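Local coordinates for CELL division control protein 6 (PDB 1FNN), which binds ADP and magnesium through an AAA+ ATPase domain and is probably involved in regulating DNA replication, at residues T73-R85 with R123-L137. Residues are numbered along the deposited sequence; the frame is centred on the assembly and turned at random.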
loop_
_atom_site.group_PDB
_atom_site.type_symbol
_atom_site.label_atom_id
_atom_site.label_comp_id
_atom_site.label_asym_id
_atom_site.label_seq_id
_atom_site.Cartn_x
_atom_site.Cartn_y
_atom_site.Cartn_z
ATOM N N THR A 73 22.134 10.001 19.647
ATOM C CA THR A 73 23.379 10.336 18.970
ATOM C C THR A 73 23.518 9.460 17.749
ATOM O O THR A 73 24.508 9.555 17.040
ATOM C CB THR A 73 24.579 10.072 19.922
ATOM O OG1 THR A 73 24.484 8.706 20.359
ATOM C CG2 THR A 73 24.467 10.992 21.126
ATOM N N ALA A 74 22.631 8.448 17.583
ATOM C CA ALA A 74 22.810 7.529 16.487
ATOM C C ALA A 74 22.602 8.227 15.152
ATOM O O ALA A 74 21.733 9.119 15.118
ATOM C CB ALA A 74 21.802 6.364 16.589
ATOM N N ARG A 75 23.206 7.697 14.113
ATOM C CA ARG A 75 22.989 8.262 12.766
ATOM C C ARG A 75 22.032 7.360 11.967
ATOM O O ARG A 75 22.281 6.149 11.932
ATOM C CB ARG A 75 24.322 8.244 11.992
ATOM C CG ARG A 75 25.451 8.841 12.847
ATOM C CD ARG A 75 25.414 10.350 12.813
ATOM N NE ARG A 75 26.747 10.840 13.217
ATOM C CZ ARG A 75 27.709 11.370 12.465
ATOM N NH1 ARG A 75 27.580 11.535 11.166
ATOM N NH2 ARG A 75 28.819 11.729 13.096
ATOM N N PHE A 76 20.988 7.908 11.372
ATOM C CA PHE A 76 20.029 7.101 10.624
ATOM C C PHE A 76 20.512 6.961 9.180
ATOM O O PHE A 76 20.715 7.997 8.546
ATOM C CB PHE A 76 18.712 7.876 10.590
ATOM C CG PHE A 76 17.566 7.236 9.859
ATOM C CD1 PHE A 76 17.202 5.924 10.078
ATOM C CD2 PHE A 76 16.839 7.976 8.950
ATOM C CE1 PHE A 76 16.127 5.361 9.391
ATOM C CE2 PHE A 76 15.772 7.427 8.265
ATOM C CZ PHE A 76 15.405 6.110 8.480
ATOM N N VAL A 77 20.904 5.781 8.775
ATOM C CA VAL A 77 21.480 5.509 7.475
ATOM C C VAL A 77 20.492 4.658 6.658
ATOM O O VAL A 77 20.306 3.461 6.899
ATOM C CB VAL A 77 22.859 4.835 7.618
ATOM C CG1 VAL A 77 23.375 4.512 6.213
ATOM C CG2 VAL A 77 23.879 5.782 8.308
ATOM N N TYR A 78 19.699 5.360 5.866
ATOM C CA TYR A 78 18.603 4.680 5.144
ATOM C C TYR A 78 19.092 4.188 3.795
ATOM O O TYR A 78 19.516 4.970 2.929
ATOM C CB TYR A 78 17.431 5.650 5.063
ATOM C CG TYR A 78 16.294 5.037 4.243
ATOM C CD1 TYR A 78 15.351 4.215 4.847
ATOM C CD2 TYR A 78 16.217 5.301 2.879
ATOM C CE1 TYR A 78 14.329 3.661 4.105
ATOM C CE2 TYR A 78 15.191 4.749 2.119
ATOM C CZ TYR A 78 14.256 3.931 2.750
ATOM O OH TYR A 78 13.252 3.386 2.019
ATOM N N ILE A 79 18.979 2.875 3.553
ATOM C CA ILE A 79 19.443 2.294 2.302
ATOM C C ILE A 79 18.242 1.740 1.522
ATOM O O ILE A 79 17.647 0.757 1.965
ATOM C CB ILE A 79 20.462 1.179 2.436
ATOM C CG1 ILE A 79 21.740 1.533 3.201
ATOM C CG2 ILE A 79 20.911 0.666 1.037
ATOM C CD1 ILE A 79 22.426 2.787 2.644
ATOM N N ASN A 80 17.921 2.371 0.394
ATOM C CA ASN A 80 16.783 1.822 -0.394
ATOM C C ASN A 80 17.332 0.726 -1.285
ATOM O O ASN A 80 17.978 1.020 -2.306
ATOM C CB ASN A 80 16.148 2.953 -1.193
ATOM C CG ASN A 80 15.090 2.514 -2.184
ATOM O OD1 ASN A 80 14.857 1.321 -2.388
ATOM N ND2 ASN A 80 14.457 3.511 -2.791
ATOM N N GLY A 81 17.021 -0.535 -0.995
ATOM C CA GLY A 81 17.540 -1.675 -1.725
ATOM C C GLY A 81 17.041 -1.741 -3.170
ATOM O O GLY A 81 17.587 -2.482 -3.991
ATOM N N PHE A 82 16.018 -0.963 -3.521
ATOM C CA PHE A 82 15.600 -0.905 -4.917
ATOM C C PHE A 82 16.672 -0.184 -5.745
ATOM O O PHE A 82 16.762 -0.444 -6.941
ATOM C CB PHE A 82 14.268 -0.187 -5.111
ATOM C CG PHE A 82 13.862 -0.094 -6.560
ATOM C CD1 PHE A 82 13.201 -1.145 -7.181
ATOM C CD2 PHE A 82 14.141 1.047 -7.295
ATOM C CE1 PHE A 82 12.831 -1.046 -8.514
ATOM C CE2 PHE A 82 13.773 1.151 -8.626
ATOM C CZ PHE A 82 13.115 0.099 -9.235
ATOM N N ILE A 83 17.316 0.811 -5.158
ATOM C CA ILE A 83 18.336 1.623 -5.788
ATOM C C ILE A 83 19.740 1.088 -5.594
ATOM O O ILE A 83 20.520 0.964 -6.547
ATOM C CB ILE A 83 18.265 3.046 -5.170
ATOM C CG1 ILE A 83 16.866 3.617 -5.401
ATOM C CG2 ILE A 83 19.339 3.959 -5.728
ATOM C CD1 ILE A 83 16.598 4.891 -4.620
ATOM N N TYR A 84 20.132 0.802 -4.347
ATOM C CA TYR A 84 21.479 0.310 -4.060
ATOM C C TYR A 84 21.421 -1.185 -3.798
ATOM O O TYR A 84 20.956 -1.586 -2.731
ATOM C CB TYR A 84 22.053 1.059 -2.845
ATOM C CG TYR A 84 21.892 2.553 -3.043
ATOM C CD1 TYR A 84 20.865 3.268 -2.444
ATOM C CD2 TYR A 84 22.805 3.229 -3.849
ATOM C CE1 TYR A 84 20.731 4.631 -2.633
ATOM C CE2 TYR A 84 22.682 4.595 -4.047
ATOM C CZ TYR A 84 21.656 5.281 -3.444
ATOM O OH TYR A 84 21.565 6.630 -3.662
ATOM N N ARG A 85 21.928 -2.016 -4.707
ATOM C CA ARG A 85 21.734 -3.462 -4.605
ATOM C C ARG A 85 22.967 -4.299 -4.362
ATOM O O ARG A 85 22.879 -5.312 -3.649
ATOM C CB ARG A 85 21.063 -3.980 -5.891
ATOM C CG ARG A 85 19.653 -3.436 -6.031
ATOM C CD ARG A 85 18.929 -3.979 -7.257
ATOM N NE ARG A 85 17.659 -3.292 -7.434
ATOM C CZ ARG A 85 16.702 -3.624 -8.289
ATOM N NH1 ARG A 85 16.846 -4.672 -9.088
ATOM N NH2 ARG A 85 15.590 -2.902 -8.344
ATOM N N ARG A 123 35.600 7.262 15.307
ATOM C CA ARG A 123 34.811 8.487 15.457
ATOM C C ARG A 123 33.739 8.235 16.511
ATOM O O ARG A 123 32.922 9.123 16.726
ATOM C CB ARG A 123 34.260 8.923 14.099
ATOM C CG ARG A 123 35.286 9.577 13.171
ATOM C CD ARG A 123 34.872 9.615 11.714
ATOM N NE ARG A 123 33.589 10.264 11.465
ATOM C CZ ARG A 123 32.807 10.087 10.421
ATOM N NH1 ARG A 123 31.657 10.771 10.356
ATOM N NH2 ARG A 123 33.108 9.255 9.431
ATOM N N ASP A 124 33.721 7.059 17.106
ATOM C CA ASP A 124 32.759 6.688 18.147
ATOM C C ASP A 124 31.321 6.972 17.660
ATOM O O ASP A 124 30.592 7.702 18.305
ATOM C CB ASP A 124 33.055 7.475 19.423
ATOM C CG ASP A 124 32.212 7.005 20.600
ATOM O OD1 ASP A 124 31.927 5.804 20.686
ATOM O OD2 ASP A 124 31.808 7.807 21.466
ATOM N N LEU A 125 30.941 6.312 16.570
ATOM C CA LEU A 125 29.665 6.586 15.927
ATOM C C LEU A 125 28.733 5.397 16.208
ATOM O O LEU A 125 29.203 4.333 16.592
ATOM C CB LEU A 125 29.775 6.662 14.404
ATOM C CG LEU A 125 30.734 7.704 13.814
ATOM C CD1 LEU A 125 30.939 7.428 12.332
ATOM C CD2 LEU A 125 30.253 9.112 14.100
ATOM N N TYR A 126 27.450 5.661 16.092
ATOM C CA TYR A 126 26.413 4.631 16.277
ATOM C C TYR A 126 25.462 4.834 15.088
ATOM O O TYR A 126 25.030 5.958 14.815
ATOM C CB TYR A 126 25.714 4.823 17.626
ATOM C CG TYR A 126 26.618 4.596 18.826
ATOM C CD1 TYR A 126 27.242 5.674 19.453
ATOM C CD2 TYR A 126 26.853 3.315 19.325
ATOM C CE1 TYR A 126 28.075 5.496 20.543
ATOM C CE2 TYR A 126 27.676 3.108 20.411
ATOM C CZ TYR A 126 28.282 4.208 21.011
ATOM O OH TYR A 126 29.101 3.994 22.096
ATOM N N MET A 127 25.303 3.772 14.320
ATOM C CA MET A 127 24.532 3.740 13.101
ATOM C C MET A 127 23.241 2.915 13.264
ATOM O O MET A 127 23.291 1.746 13.639
ATOM C CB MET A 127 25.415 3.099 12.008
ATOM C CG MET A 127 24.701 2.947 10.695
ATOM S SD MET A 127 25.642 2.527 9.259
ATOM C CE MET A 127 26.439 0.985 9.710
ATOM N N PHE A 128 22.116 3.550 12.985
ATOM C CA PHE A 128 20.846 2.821 12.815
ATOM C C PHE A 128 20.707 2.608 11.297
ATOM O O PHE A 128 20.351 3.532 10.564
ATOM C CB PHE A 128 19.710 3.646 13.382
ATOM C CG PHE A 128 18.292 3.258 13.115
ATOM C CD1 PHE A 128 17.311 4.231 13.163
ATOM C CD2 PHE A 128 17.908 1.959 12.824
ATOM C CE1 PHE A 128 15.974 3.921 12.924
ATOM C CE2 PHE A 128 16.580 1.642 12.584
ATOM C CZ PHE A 128 15.611 2.625 12.633
ATOM N N LEU A 129 21.013 1.410 10.856
ATOM C CA LEU A 129 21.044 1.067 9.449
ATOM C C LEU A 129 19.769 0.360 9.008
ATOM O O LEU A 129 19.255 -0.559 9.659
ATOM C CB LEU A 129 22.280 0.198 9.205
ATOM C CG LEU A 129 22.504 -0.345 7.791
ATOM C CD1 LEU A 129 22.740 0.789 6.776
ATOM C CD2 LEU A 129 23.668 -1.339 7.781
ATOM N N VAL A 130 19.098 0.962 8.023
ATOM C CA VAL A 130 17.879 0.360 7.508
ATOM C C VAL A 130 18.199 -0.159 6.102
ATOM O O VAL A 130 18.591 0.629 5.227
ATOM C CB VAL A 130 16.722 1.389 7.438
ATOM C CG1 VAL A 130 15.519 0.729 6.776
ATOM C CG2 VAL A 130 16.359 1.900 8.845
ATOM N N LEU A 131 17.967 -1.450 5.883
ATOM C CA LEU A 131 18.033 -1.937 4.493
ATOM C C LEU A 131 16.624 -2.171 3.981
ATOM O O LEU A 131 16.065 -3.261 4.203
ATOM C CB LEU A 131 18.874 -3.225 4.469
ATOM C CG LEU A 131 20.281 -3.079 5.057
ATOM C CD1 LEU A 131 21.012 -4.429 5.047
ATOM C CD2 LEU A 131 21.112 -2.032 4.308
ATOM N N ASP A 132 16.022 -1.141 3.386
ATOM C CA ASP A 132 14.650 -1.200 2.921
ATOM C C ASP A 132 14.573 -1.987 1.612
ATOM O O ASP A 132 15.571 -2.114 0.902
ATOM C CB ASP A 132 14.058 0.205 2.680
ATOM C CG ASP A 132 12.572 0.243 2.940
ATOM O OD1 ASP A 132 11.924 -0.841 2.979
ATOM O OD2 ASP A 132 12.015 1.347 3.112
ATOM N N ASP A 133 13.453 -2.635 1.385
ATOM C CA ASP A 133 13.271 -3.537 0.246
ATOM C C ASP A 133 14.499 -4.383 -0.017
ATOM O O ASP A 133 15.002 -4.444 -1.139
ATOM C CB ASP A 133 12.915 -2.784 -1.044
ATOM C CG ASP A 133 11.632 -1.999 -0.781
ATOM O OD1 ASP A 133 10.749 -2.557 -0.089
ATOM O OD2 ASP A 133 11.595 -0.865 -1.286
ATOM N N ALA A 134 14.899 -5.098 1.019
ATOM C CA ALA A 134 16.083 -5.925 1.036
ATOM C C ALA A 134 16.014 -7.224 0.269
ATOM O O ALA A 134 17.083 -7.780 -0.020
ATOM C CB ALA A 134 16.454 -6.184 2.505
ATOM N N PHE A 135 14.871 -7.621 -0.236
ATOM C CA PHE A 135 14.712 -8.731 -1.166
ATOM C C PHE A 135 15.472 -8.460 -2.456
ATOM O O PHE A 135 15.949 -9.396 -3.110
ATOM C CB PHE A 135 13.243 -9.034 -1.511
ATOM C CG PHE A 135 12.414 -7.849 -1.888
ATOM C CD1 PHE A 135 12.292 -7.439 -3.201
ATOM C CD2 PHE A 135 11.738 -7.127 -0.920
ATOM C CE1 PHE A 135 11.525 -6.343 -3.542
ATOM C CE2 PHE A 135 10.967 -6.030 -1.237
ATOM C CZ PHE A 135 10.861 -5.636 -2.562
ATOM N N ASN A 136 15.724 -7.188 -2.781
ATOM C CA ASN A 136 16.531 -6.813 -3.918
ATOM C C ASN A 136 18.006 -7.170 -3.767
ATOM O O ASN A 136 18.684 -7.112 -4.798
ATOM C CB ASN A 136 16.423 -5.317 -4.213
ATOM C CG ASN A 136 15.069 -4.932 -4.755
ATOM O OD1 ASN A 136 14.669 -5.363 -5.838
ATOM N ND2 ASN A 136 14.348 -4.111 -4.000
ATOM N N LEU A 137 18.535 -7.429 -2.575
ATOM C CA LEU A 137 19.946 -7.724 -2.451
ATOM C C LEU A 137 20.211 -9.236 -2.588
ATOM O O LEU A 137 19.352 -10.059 -2.284
ATOM C CB LEU A 137 20.542 -7.324 -1.106
ATOM C CG LEU A 137 20.085 -6.078 -0.361
ATOM C CD1 LEU A 137 21.070 -5.715 0.753
ATOM C CD2 LEU A 137 19.824 -4.890 -1.265
HETATM O O HOH W 1 26.821 8.440 16.260
#
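With CG anti to the backbone N in Tyr78 (chi1 176°), the phenol runs along the sheet toward Asp132, two residues ahead of its strand partner Val130. Its hydroxyl donates to Asp132 OD2, 2.6 Å from Tyr78 OH, meeting the anti side of the carboxylate 22° out of plane. Thr58 bonds the same oxygen, so two hydroxyls hold the Walker B-type acidic group beside the magnesium site. The same first torsion in Phe76 and Phe128 sets their rings alongside each other, planes inclined at 42° and CD1 atoms 3.5 Å apart, while Phe76 CE1 also reaches Val130 CG2. On the other face, Val77 CG2 packs on Met127 CG at 3.8 Å, and Leu129 CD1 touches both Val77 CG1 and Ile79 CG1.

Between these two layers of side chains the strands run parallel, joined by seven backbone hydrogen bonds, the first from Arg75 N to Tyr126 O and the last from Gly81 N to Asp132 O, 2.9 Å. Beyond them the chains curl: Asn80 OD1 closes an Asx turn on Phe82 N, and Arg85 grips Phe82 O with NE and NH2. Asn136 OD1 sits over the face of that guanidinium, 3.6 Å from Arg85 CZ, while Asn136 ND2 bonds Asp133 O in its carbonyl plane.

Strand 75-80 forms one border of the five-stranded parallel sheet of the P-loop NTPase core, and strand 127-132 continues the sheet into 160-166. Helix 57-68, following the P-loop, covers the Phe76, Tyr78, Phe128 and Val130 face; helix 87-97 packs against Val77 and Ile79 on the reverse.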